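Local structure of acyl-CoA dehydrogenase FadE3 (Mycobacterium smegmatis, 4IV6) at residues B[148-162]-B[209-223]. The protein belongs to the acyl-CoA dehydrogenase family of flavoproteins and holds dihydroflavine-adenine dinucleotide in a tetrameric assembly. Numbering follows the deposited sequence. Where two conformers were deposited one is given.
Sequences DYVINGSKTWISNAR and VESCELNFTDARVPV. With FDA (dihydroflavine-adenine dinucleotide), chain D.
Residues 148-162 pair antiparallel with 209-223 in the beta-sheet middle domain of the acyl-CoA dehydrogenase fold, from Asp148 opposite Pro222 to Ser159 opposite Ser211 beside the flavin. Strand 211-216 runs almost exactly antiparallel to 148-156 (175°), whereas 219-222, beyond the corner at Thr217 and Asp218, is turned to 153°. Paired backbone bonds such as Phe216 N to Gly153 O (2.9 Å) fix the register, which slips at two G1 bulges: Asp218 and Ala219 face Ile151, Trp157 and Ile158 face Cys212. At the first, Asp218 N bonds nearly straight (170°) to Asn152 OD1, from above the amide carbonyl plane. Just past the second the chain meets the flavin: Ser159 N donates to FDA O4 (2.9 Å). Ser159 OG accepts from FDA N5 and is hydrogen-bonded to Ser211 OG (3.1 Å). The Trp157 ring receives FDA C8M over one face. On the face carrying Tyr149, Ile151, Leu214 and Phe216, Ile151 CG2, anti to the backbone N, reaches Phe216 CG at 3.7 Å, the side chains lying alongside. At the far end Val223 CG1 makes a CH-pi contact over the Tyr149 ring, 4.1 Å from its centroid. There Arg220 NE forms a salt bridge with Asp148 OD2 (3.5 Å) and its NH2 with Asp218 OD1, while Val150 CG2 covers one guanidinium face. Strand 141-145, whose Asp145 also pairs with Arg220, flanks 148-159; 195-200 flanks 211-216; Leu169 of 166-172 packs on Ile151 and Phe216; Tyr344 of the second subunit meets Trp157 edge-to-face.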
ATOM      1  N   ASP B 148      54.321   5.958   4.226  1.00 24.73           N
ATOM      2  CA  ASP B 148      53.205   5.035   4.403  1.00 22.74           C
ATOM      3  C   ASP B 148      52.016   5.715   5.062  1.00 21.09           C
ATOM      4  O   ASP B 148      52.157   6.691   5.789  1.00 21.65           O
ATOM      5  CB  ASP B 148      53.580   3.845   5.311  1.00 23.03           C
ATOM      6  CG  ASP B 148      54.541   2.866   4.659  1.00 24.75           C
ATOM      7  OD1 ASP B 148      54.520   2.660   3.398  1.00 24.75           O
ATOM      8  OD2 ASP B 148      55.312   2.267   5.455  1.00 25.81           O
ATOM      9  N   TYR B 149      50.843   5.157   4.809  1.00 19.14           N
ATOM     10  CA  TYR B 149      49.718   5.297   5.717  1.00 18.48           C
ATOM     11  C   TYR B 149      49.710   4.068   6.624  1.00 17.72           C
ATOM     12  O   TYR B 149      49.969   2.957   6.165  1.00 17.98           O
ATOM     13  CB  TYR B 149      48.390   5.385   4.970  1.00 17.66           C
ATOM     14  CG  TYR B 149      48.156   6.680   4.223  1.00 18.48           C
ATOM     15  CD1 TYR B 149      47.926   7.871   4.892  1.00 18.78           C
ATOM     16  CD2 TYR B 149      48.103   6.691   2.838  1.00 18.87           C
ATOM     17  CE1 TYR B 149      47.661   9.047   4.188  1.00 20.14           C
ATOM     18  CE2 TYR B 149      47.852   7.858   2.138  1.00 20.14           C
ATOM     19  CZ  TYR B 149      47.627   9.028   2.812  1.00 20.36           C
ATOM     20  OH  TYR B 149      47.376  10.168   2.067  1.00 22.37           O
ATOM     21  N   VAL B 150      49.425   4.300   7.899  1.00 17.35           N
ATOM     22  CA  VAL B 150      49.178   3.261   8.860  1.00 16.97           C
ATOM     23  C   VAL B 150      47.691   3.230   9.148  1.00 15.97           C
ATOM     24  O   VAL B 150      47.132   4.189   9.685  1.00 16.20           O
ATOM     25  CB  VAL B 150      49.922   3.488  10.174  1.00 17.80           C
ATOM     26  CG1 VAL B 150      49.723   2.279  11.076  1.00 17.61           C
ATOM     27  CG2 VAL B 150      51.410   3.728   9.903  1.00 18.55           C
ATOM     28  N   ILE B 151      47.079   2.099   8.798  1.00 14.91           N
ATOM     29  CA  ILE B 151      45.634   1.907   8.908  1.00 14.18           C
ATOM     30  C   ILE B 151      45.269   1.072  10.133  1.00 13.80           C
ATOM     31  O   ILE B 151      45.801  -0.045  10.338  1.00 13.03           O
ATOM     32  CB  ILE B 151      45.075   1.215   7.641  1.00 14.01           C
ATOM     33  CG1 ILE B 151      45.507   1.946   6.362  1.00 14.64           C
ATOM     34  CG2 ILE B 151      43.565   1.132   7.677  1.00 13.78           C
ATOM     35  CD1 ILE B 151      45.189   1.190   5.079  1.00 14.57           C
ATOM     36  N   ASN B 152      44.317   1.620  10.915  1.00 13.74           N
ATOM     37  CA  ASN B 152      43.711   0.936  12.029  1.00 13.76           C
ATOM     38  C   ASN B 152      42.205   1.078  12.028  1.00 13.52           C
ATOM     39  O   ASN B 152      41.678   2.171  11.814  1.00 13.57           O
ATOM     40  CB  ASN B 152      44.248   1.532  13.337  1.00 14.45           C
ATOM     41  CG  ASN B 152      45.660   1.098  13.618  1.00 14.68           C
ATOM     42  OD1 ASN B 152      45.884  -0.055  13.955  1.00 14.56           O
ATOM     43  ND2 ASN B 152      46.631   2.016  13.465  1.00 14.84           N
ATOM     44  N   GLY B 153      41.489   0.001  12.308  1.00 13.42           N
ATOM     45  CA  GLY B 153      40.065   0.078  12.416  1.00 13.32           C
ATOM     46  C   GLY B 153      39.359  -1.173  11.936  1.00 13.88           C
ATOM     47  O   GLY B 153      39.942  -2.272  11.922  1.00 14.45           O
ATOM     48  N   SER B 154      38.094  -1.026  11.571  1.00 13.64           N
ATOM     49  CA  SER B 154      37.318  -2.176  11.083  1.00 13.90           C
ATOM     50  C   SER B 154      36.204  -1.745  10.137  1.00 13.43           C
ATOM     51  O   SER B 154      35.693  -0.632  10.243  1.00 13.40           O
ATOM     52  CB  SER B 154      36.730  -3.000  12.218  1.00 14.38           C
ATOM     53  OG  SER B 154      35.781  -2.219  12.933  1.00 15.24           O
ATOM     54  N   LYS B 155      35.860  -2.654   9.230  1.00 13.08           N
ATOM     55  CA  LYS B 155      34.712  -2.517   8.319  1.00 12.88           C
ATOM     56  C   LYS B 155      33.908  -3.805   8.427  1.00 13.06           C
ATOM     57  O   LYS B 155      34.415  -4.821   8.875  1.00 13.46           O
ATOM     58  CB  LYS B 155      35.175  -2.324   6.881  1.00 12.48           C
ATOM     59  CG  LYS B 155      36.007  -1.074   6.599  1.00 12.07           C
ATOM     60  CD  LYS B 155      35.256   0.215   6.887  1.00 11.84           C
ATOM     61  CE  LYS B 155      35.985   1.431   6.353  1.00 11.86           C
ATOM     62  NZ  LYS B 155      35.306   2.677   6.772  1.00 12.04           N
ATOM     63  N   THR B 156      32.649  -3.773   8.033  1.00 13.12           N
ATOM     64  CA  THR B 156      31.894  -4.999   7.968  1.00 13.53           C
ATOM     65  C   THR B 156      30.882  -4.969   6.838  1.00 13.89           C
ATOM     66  O   THR B 156      30.649  -3.919   6.223  1.00 13.47           O
ATOM     67  CB  THR B 156      31.225  -5.325   9.292  1.00 14.11           C
ATOM     68  OG1 THR B 156      30.855  -6.708   9.307  1.00 14.71           O
ATOM     69  CG2 THR B 156      29.992  -4.441   9.535  1.00 13.84           C
ATOM     70  N   TRP B 157      30.320  -6.142   6.566  1.00 14.70           N
ATOM     71  CA  TRP B 157      29.454  -6.395   5.412  1.00 15.29           C
ATOM     72  C   TRP B 157      30.144  -6.108   4.094  1.00 15.32           C
ATOM     73  O   TRP B 157      29.492  -5.697   3.132  1.00 16.03           O
ATOM     74  CB  TRP B 157      28.139  -5.573   5.493  1.00 15.54           C
ATOM     75  CG  TRP B 157      27.193  -6.031   6.516  1.00 16.17           C
ATOM     76  CD1 TRP B 157      26.712  -5.304   7.582  1.00 16.30           C
ATOM     77  CD2 TRP B 157      26.556  -7.312   6.586  1.00 17.31           C
ATOM     78  NE1 TRP B 157      25.841  -6.067   8.317  1.00 16.82           N
ATOM     79  CE2 TRP B 157      25.717  -7.300   7.720  1.00 17.85           C
ATOM     80  CE3 TRP B 157      26.621  -8.473   5.810  1.00 18.32           C
ATOM     81  CZ2 TRP B 157      24.974  -8.417   8.102  1.00 18.76           C
ATOM     82  CZ3 TRP B 157      25.869  -9.581   6.177  1.00 19.19           C
ATOM     83  CH2 TRP B 157      25.053  -9.543   7.309  1.00 19.57           C
ATOM     84  N   ILE B 158      31.443  -6.356   4.003  1.00 14.89           N
ATOM     85  CA  ILE B 158      32.143  -6.031   2.772  1.00 14.78           C
ATOM     86  C   ILE B 158      32.059  -7.199   1.796  1.00 15.91           C
ATOM     87  O   ILE B 158      32.641  -8.260   2.021  1.00 15.98           O
ATOM     88  CB  ILE B 158      33.596  -5.590   3.031  1.00 14.16           C
ATOM     89  CG1 ILE B 158      33.629  -4.399   4.017  1.00 13.27           C
ATOM     90  CG2 ILE B 158      34.297  -5.250   1.705  1.00 14.43           C
ATOM     91  CD1 ILE B 158      32.627  -3.286   3.694  1.00 13.21           C
ATOM     92  N   SER B 159      31.299  -6.998   0.721  1.00 13.97           N
ATOM     93  CA  SER B 159      31.069  -8.051  -0.254  1.00 14.95           C
ATOM     94  C   SER B 159      32.324  -8.358  -1.068  1.00 14.88           C
ATOM     95  O   SER B 159      33.108  -7.473  -1.410  1.00 14.40           O
ATOM     96  CB  SER B 159      29.928  -7.668  -1.192  1.00 15.54           C
ATOM     97  OG  SER B 159      28.715  -7.538  -0.447  1.00 16.60           O
ATOM     98  N   ASN B 160      32.480  -9.634  -1.388  1.00 15.79           N
ATOM     99  CA  ASN B 160      33.599 -10.125  -2.168  1.00 16.35           C
ATOM    100  C   ASN B 160      34.972  -9.772  -1.579  1.00 16.32           C
ATOM    101  O   ASN B 160      35.965  -9.727  -2.303  1.00 16.51           O
ATOM    102  CB  ASN B 160      33.516  -9.610  -3.593  1.00 16.54           C
ATOM    103  CG  ASN B 160      32.153  -9.788  -4.210  1.00 16.96           C
ATOM    104  OD1 ASN B 160      31.778 -10.877  -4.618  1.00 17.18           O
ATOM    105  ND2 ASN B 160      31.442  -8.695  -4.353  1.00 16.83           N
ATOM    106  N   ALA B 161      35.044  -9.548  -0.267  1.00 17.05           N
ATOM    107  CA  ALA B 161      36.295  -9.155   0.373  1.00 17.05           C
ATOM    108  C   ALA B 161      37.415 -10.178   0.302  1.00 17.63           C
ATOM    109  O   ALA B 161      38.592  -9.795   0.315  1.00 17.39           O
ATOM    110  CB  ALA B 161      36.045  -8.769   1.824  1.00 17.39           C
ATOM    111  N   ARG B 162      37.080 -11.456   0.255  1.00 19.08           N
ATOM    112  CA  ARG B 162      38.077 -12.531   0.227  1.00 21.88           C
ATOM    113  C   ARG B 162      38.637 -12.702  -1.198  1.00 21.73           C
ATOM    114  O   ARG B 162      39.841 -12.804  -1.406  1.00 20.84           O
ATOM    115  CB  ARG B 162      37.441 -13.843   0.715  1.00 25.60           C
ATOM    116  CG  ARG B 162      38.416 -14.935   1.123  1.00 31.04           C
ATOM    117  CD  ARG B 162      37.762 -16.147   1.809  1.00 34.40           C
ATOM    118  NE  ARG B 162      36.882 -15.802   2.953  1.00 35.09           N
ATOM    119  CZ  ARG B 162      37.297 -15.423   4.162  1.00 36.74           C
ATOM    120  NH1 ARG B 162      38.596 -15.290   4.456  1.00 38.34           N
ATOM    121  NH2 ARG B 162      36.406 -15.162   5.106  1.00 36.82           N
ATOM    122  N   VAL B 209      28.303 -15.602  -2.816  1.00 26.15           N
ATOM    123  CA  VAL B 209      29.189 -14.441  -2.568  1.00 25.38           C
ATOM    124  C   VAL B 209      29.386 -14.169  -1.079  1.00 22.76           C
ATOM    125  O   VAL B 209      28.416 -14.049  -0.332  1.00 21.56           O
ATOM    126  CB  VAL B 209      28.598 -13.162  -3.208  1.00 25.88           C
ATOM    127  CG1 VAL B 209      29.279 -11.885  -2.698  1.00 25.37           C
ATOM    128  CG2 VAL B 209      28.722 -13.263  -4.720  1.00 28.00           C
ATOM    129  N   GLU B 210      30.645 -14.044  -0.661  1.00 22.01           N
ATOM    130  CA  GLU B 210      30.969 -13.775   0.735  1.00 20.41           C
ATOM    131  C   GLU B 210      30.805 -12.284   1.045  1.00 18.76           C
ATOM    132  O   GLU B 210      31.059 -11.461   0.189  1.00 18.27           O
ATOM    133  CB  GLU B 210      32.375 -14.278   1.079  1.00 21.75           C
ATOM    134  CG  GLU B 210      33.566 -13.414   0.637  1.00 21.71           C
ATOM    135  CD  GLU B 210      33.921 -13.479  -0.848  1.00 22.34           C
ATOM    136  OE1 GLU B 210      33.178 -14.105  -1.645  1.00 24.20           O
ATOM    137  OE2 GLU B 210      34.965 -12.902  -1.227  1.00 21.68           O
ATOM    138  N   SER B 211      30.318 -11.972   2.247  1.00 17.87           N
ATOM    139  CA  SER B 211      30.401 -10.642   2.833  1.00 18.49           C
ATOM    140  C   SER B 211      31.095 -10.775   4.163  1.00 17.67           C
ATOM    141  O   SER B 211      30.750 -11.664   4.946  1.00 17.80           O
ATOM    142  CB  SER B 211      29.022 -10.026   3.010  1.00 19.47           C
ATOM    143  OG  SER B 211      28.471  -9.786   1.708  1.00 22.57           O
ATOM    144  N   CYS B 212      32.067  -9.909   4.406  1.00 16.86           N
ATOM    145  CA  CYS B 212      33.010 -10.097   5.500  1.00 17.51           C
ATOM    146  C   CYS B 212      33.233  -8.911   6.425  1.00 16.69           C
ATOM    147  O   CYS B 212      33.077  -7.741   6.030  1.00 16.06           O
ATOM    148  CB  CYS B 212      34.366 -10.467   4.905  1.00 17.99           C
ATOM    149  SG  CYS B 212      34.335 -11.911   3.810  1.00 20.03           S
ATOM    150  N   GLU B 213      33.630  -9.240   7.645  1.00 16.58           N
ATOM    151  CA  GLU B 213      34.252  -8.286   8.534  1.00 17.94           C
ATOM    152  C   GLU B 213      35.746  -8.171   8.237  1.00 16.27           C
ATOM    153  O   GLU B 213      36.423  -9.177   8.051  1.00 16.28           O
ATOM    154  CB  GLU B 213      34.053  -8.656   9.995  1.00 20.67           C
ATOM    155  CG  GLU B 213      34.478  -7.541  10.945  1.00 23.68           C
ATOM    156  CD  GLU B 213      34.275  -7.929  12.406  1.00 28.08           C
ATOM    157  OE1 GLU B 213      35.250  -8.101  13.170  1.00 28.48           O
ATOM    158  OE2 GLU B 213      33.108  -8.133  12.757  1.00 31.94           O
ATOM    159  N   LEU B 214      36.209  -6.933   8.166  1.00 14.67           N
ATOM    160  CA  LEU B 214      37.602  -6.584   7.970  1.00 14.64           C
ATOM    161  C   LEU B 214      38.170  -5.903   9.216  1.00 14.83           C
ATOM    162  O   LEU B 214      37.563  -4.980   9.758  1.00 14.32           O
ATOM    163  CB  LEU B 214      37.769  -5.593   6.838  1.00 14.15           C
ATOM    164  CG  LEU B 214      37.027  -5.812   5.522  1.00 13.75           C
ATOM    165  CD1 LEU B 214      37.467  -4.738   4.539  1.00 13.63           C
ATOM    166  CD2 LEU B 214      37.255  -7.200   4.962  1.00 14.24           C
ATOM    167  N   ASN B 215      39.377  -6.296   9.604  1.00 14.93           N
ATOM    168  CA  ASN B 215      40.068  -5.696  10.734  1.00 15.08           C
ATOM    169  C   ASN B 215      41.466  -5.286  10.328  1.00 15.06           C
ATOM    170  O   ASN B 215      42.201  -6.104   9.813  1.00 15.17           O
ATOM    171  CB  ASN B 215      40.084  -6.694  11.890  1.00 15.96           C
ATOM    172  CG  ASN B 215      38.761  -6.728  12.596  1.00 16.75           C
ATOM    173  OD1 ASN B 215      38.452  -5.817  13.367  1.00 18.02           O
ATOM    174  ND2 ASN B 215      37.970  -7.748  12.351  1.00 16.91           N
ATOM    175  N   PHE B 216      41.788  -4.005  10.524  1.00 14.48           N
ATOM    176  CA  PHE B 216      43.086  -3.436  10.222  1.00 14.50           C
ATOM    177  C   PHE B 216      43.835  -3.146  11.524  1.00 15.08           C
ATOM    178  O   PHE B 216      43.342  -2.396  12.398  1.00 15.01           O
ATOM    179  CB  PHE B 216      42.912  -2.143   9.458  1.00 14.26           C
ATOM    180  CG  PHE B 216      42.203  -2.312   8.163  1.00 13.79           C
ATOM    181  CD1 PHE B 216      42.918  -2.629   7.014  1.00 14.33           C
ATOM    182  CD2 PHE B 216      40.849  -2.201   8.092  1.00 13.95           C
ATOM    183  CE1 PHE B 216      42.283  -2.784   5.797  1.00 14.38           C
ATOM    184  CE2 PHE B 216      40.184  -2.378   6.887  1.00 13.69           C
ATOM    185  CZ  PHE B 216      40.906  -2.674   5.745  1.00 13.90           C
ATOM    186  N   THR B 217      44.993  -3.780  11.662  1.00 15.11           N
ATOM    187  CA  THR B 217      45.897  -3.570  12.788  1.00 15.61           C
ATOM    188  C   THR B 217      47.238  -3.133  12.265  1.00 15.64           C
ATOM    189  O   THR B 217      47.944  -3.917  11.664  1.00 15.16           O
ATOM    190  CB  THR B 217      46.066  -4.878  13.559  1.00 16.40           C
ATOM    191  OG1 THR B 217      44.767  -5.409  13.867  1.00 17.12           O
ATOM    192  CG2 THR B 217      46.842  -4.655  14.829  1.00 17.60           C
ATOM    193  N   ASP B 218      47.588  -1.866  12.489  1.00 16.11           N
ATOM    194  CA  ASP B 218      48.918  -1.339  12.132  1.00 16.09           C
ATOM    195  C   ASP B 218      49.236  -1.699  10.679  1.00 16.30           C
ATOM    196  O   ASP B 218      50.374  -2.075  10.345  1.00 16.85           O
ATOM    197  CB  ASP B 218      49.973  -1.909  13.089  1.00 16.98           C
ATOM    198  CG  ASP B 218      51.320  -1.176  13.015  1.00 17.37           C
ATOM    199  OD1 ASP B 218      51.340   0.063  13.056  1.00 16.77           O
ATOM    200  OD2 ASP B 218      52.346  -1.866  12.954  1.00 17.94           O
ATOM    201  N   ALA B 219      48.244  -1.559   9.808  1.00 15.63           N
ATOM    202  CA  ALA B 219      48.369  -2.035   8.409  1.00 16.00           C
ATOM    203  C   ALA B 219      48.979  -0.940   7.555  1.00 16.36           C
ATOM    204  O   ALA B 219      48.357   0.126   7.339  1.00 15.97           O
ATOM    205  CB  ALA B 219      47.020  -2.431   7.848  1.00 15.43           C
ATOM    206  N   ARG B 220      50.185  -1.201   7.059  1.00 17.15           N
ATOM    207  CA  ARG B 220      50.962  -0.204   6.328  0.50 18.08           C
ATOM    208  C   ARG B 220      50.746  -0.307   4.822  1.00 17.62           C
ATOM    209  O   ARG B 220      50.922  -1.371   4.247  1.00 17.76           O
ATOM    210  CB  ARG B 220      52.451  -0.391   6.621  0.50 19.78           C
ATOM    211  CG  ARG B 220      52.796  -0.434   8.101  0.50 20.98           C
ATOM    212  CD  ARG B 220      54.310  -0.376   8.294  0.50 22.79           C
ATOM    213  NE  ARG B 220      54.697   0.965   8.678  0.50 23.69           N
ATOM    214  CZ  ARG B 220      54.485   1.439   9.898  0.50 24.30           C
ATOM    215  NH1 ARG B 220      54.835   2.673  10.189  0.50 24.78           N
ATOM    216  NH2 ARG B 220      53.916   0.656  10.824  0.50 24.64           N
ATOM    217  N   VAL B 221      50.365   0.794   4.198  1.00 17.32           N
ATOM    218  CA  VAL B 221      50.301   0.891   2.742  1.00 17.70           C
ATOM    219  C   VAL B 221      51.068   2.143   2.339  1.00 18.80           C
ATOM    220  O   VAL B 221      51.175   3.072   3.104  1.00 18.31           O
ATOM    221  CB  VAL B 221      48.858   0.964   2.222  1.00 17.09           C
ATOM    222  CG1 VAL B 221      48.089  -0.268   2.655  1.00 16.89           C
ATOM    223  CG2 VAL B 221      48.156   2.238   2.681  1.00 16.77           C
ATOM    224  N   PRO B 222      51.626   2.164   1.132  1.00 20.45           N
ATOM    225  CA  PRO B 222      52.316   3.368   0.736  1.00 21.45           C
ATOM    226  C   PRO B 222      51.347   4.528   0.507  1.00 21.07           C
ATOM    227  O   PRO B 222      50.158   4.303   0.200  1.00 19.66           O
ATOM    228  CB  PRO B 222      53.048   2.967  -0.553  1.00 22.71           C
ATOM    229  CG  PRO B 222      52.419   1.710  -1.023  1.00 22.79           C
ATOM    230  CD  PRO B 222      51.701   1.089   0.134  1.00 21.66           C
ATOM    231  N   VAL B 223      51.841   5.754   0.674  1.00 21.53           N
ATOM    232  CA  VAL B 223      50.977   6.948   0.506  1.00 22.21           C
ATOM    233  C   VAL B 223      50.426   7.076  -0.900  1.00 22.28           C
ATOM    234  O   VAL B 223      49.366   7.676  -1.092  1.00 21.15           O
ATOM    235  CB  VAL B 223      51.625   8.284   0.957  1.00 23.04           C
ATOM    236  CG1 VAL B 223      51.847   8.254   2.466  1.00 23.80           C
ATOM    237  CG2 VAL B 223      52.921   8.591   0.208  1.00 24.30           C
TER
HETATM  238  PA  FDA D 401      22.054   1.817  10.154  1.00 14.23           P
HETATM  239  O1A FDA D 401      22.742   3.015   9.546  1.00 15.33           O
HETATM  240  O2A FDA D 401      22.439   1.330  11.523  1.00 14.80           O
HETATM  241  O5B FDA D 401      20.477   2.094  10.117  1.00 14.37           O
HETATM  242  C5B FDA D 401      19.515   1.255  10.798  1.00 13.47           C
HETATM  243  C4B FDA D 401      18.097   1.760  10.475  1.00 13.23           C
HETATM  244  O4B FDA D 401      17.960   3.163  10.775  1.00 12.66           O
HETATM  245  C3B FDA D 401      17.771   1.648   9.001  1.00 12.76           C
HETATM  246  O3B FDA D 401      16.344   1.489   8.845  1.00 12.39           O
HETATM  247  C2B FDA D 401      18.244   2.983   8.468  1.00 12.90           C
HETATM  248  O2B FDA D 401      17.646   3.377   7.237  1.00 12.76           O
HETATM  249  C1B FDA D 401      17.767   3.894   9.574  1.00 12.61           C
HETATM  250  N9A FDA D 401      18.494   5.191   9.631  1.00 13.42           N
HETATM  251  C8A FDA D 401      19.776   5.358  10.027  1.00 12.79           C
HETATM  252  N7A FDA D 401      20.104   6.665  10.003  1.00 13.20           N
HETATM  253  C5A FDA D 401      19.009   7.337   9.572  1.00 13.13           C
HETATM  254  C6A FDA D 401      18.661   8.724   9.309  1.00 13.43           C
HETATM  255  N6A FDA D 401      19.575   9.676   9.507  1.00 14.22           N
HETATM  256  N1A FDA D 401      17.426   9.041   8.863  1.00 13.64           N
HETATM  257  C2A FDA D 401      16.495   8.087   8.695  1.00 13.53           C
HETATM  258  N3A FDA D 401      16.738   6.775   8.910  1.00 12.71           N
HETATM  259  C4A FDA D 401      17.944   6.366   9.355  1.00 12.82           C
HETATM  260  N1  FDA D 401      28.812  -2.013   2.617  1.00 15.09           N
HETATM  261  C2  FDA D 401      29.988  -1.787   2.037  1.00 14.85           C
HETATM  262  O2  FDA D 401      30.660  -0.803   2.401  1.00 14.29           O
HETATM  263  N3  FDA D 401      30.473  -2.586   1.070  1.00 15.31           N
HETATM  264  C4  FDA D 401      29.848  -3.673   0.617  1.00 15.19           C
HETATM  265  O4  FDA D 401      30.364  -4.405  -0.271  1.00 14.92           O
HETATM  266  C4X FDA D 401      28.522  -3.979   1.190  1.00 14.68           C
HETATM  267  N5  FDA D 401      27.799  -5.064   0.841  1.00 14.90           N
HETATM  268  C5X FDA D 401      26.834  -5.521   1.679  1.00 13.83           C
HETATM  269  C6  FDA D 401      26.356  -6.833   1.590  1.00 13.99           C
HETATM  270  C7  FDA D 401      25.337  -7.297   2.423  1.00 14.41           C
HETATM  271  C7M FDA D 401      24.857  -8.723   2.338  1.00 14.88           C
HETATM  272  C8  FDA D 401      24.758  -6.423   3.365  1.00 14.87           C
HETATM  273  C8M FDA D 401      23.646  -6.826   4.306  1.00 15.57           C
HETATM  274  C9  FDA D 401      25.238  -5.126   3.458  1.00 14.53           C
HETATM  275  C9A FDA D 401      26.283  -4.668   2.640  1.00 14.02           C
HETATM  276  N10 FDA D 401      26.764  -3.351   2.795  1.00 14.95           N
HETATM  277  C10 FDA D 401      28.044  -3.079   2.263  1.00 14.81           C
HETATM  278  C1' FDA D 401      26.415  -2.658   4.040  1.00 15.16           C
HETATM  279  C2' FDA D 401      25.221  -1.775   3.745  1.00 17.03           C
HETATM  280  O2' FDA D 401      25.571  -0.712   2.858  1.00 16.09           O
HETATM  281  C3' FDA D 401      24.685  -1.235   5.071  1.00 18.50           C
HETATM  282  O3' FDA D 401      23.969  -2.286   5.712  1.00 21.52           O
HETATM  283  C4' FDA D 401      23.767  -0.047   4.910  1.00 19.76           C
HETATM  284  O4' FDA D 401      24.631   1.085   4.717  1.00 21.66           O
HETATM  285  C5' FDA D 401      22.936   0.215   6.179  1.00 19.48           C
HETATM  286  O5' FDA D 401      23.808   0.242   7.286  1.00 18.68           O
HETATM  287  P   FDA D 401      23.448  -0.222   8.757  1.00 18.24           P
HETATM  288  O1P FDA D 401      24.650   0.230   9.563  1.00 17.93           O
HETATM  289  O2P FDA D 401      23.084  -1.667   8.747  1.00 21.26           O
HETATM  290  O3P FDA D 401      22.121   0.639   9.073  1.00 16.43           O
HETATM  291  O   HOH W   1      49.294   1.293  14.674  1.00 15.09           O
HETATM  292  O   HOH W   2      30.517  -7.568  11.770  1.00 26.48           O
HETATM  293  O   HOH W   3      33.005 -13.083  -4.343  1.00 31.36           O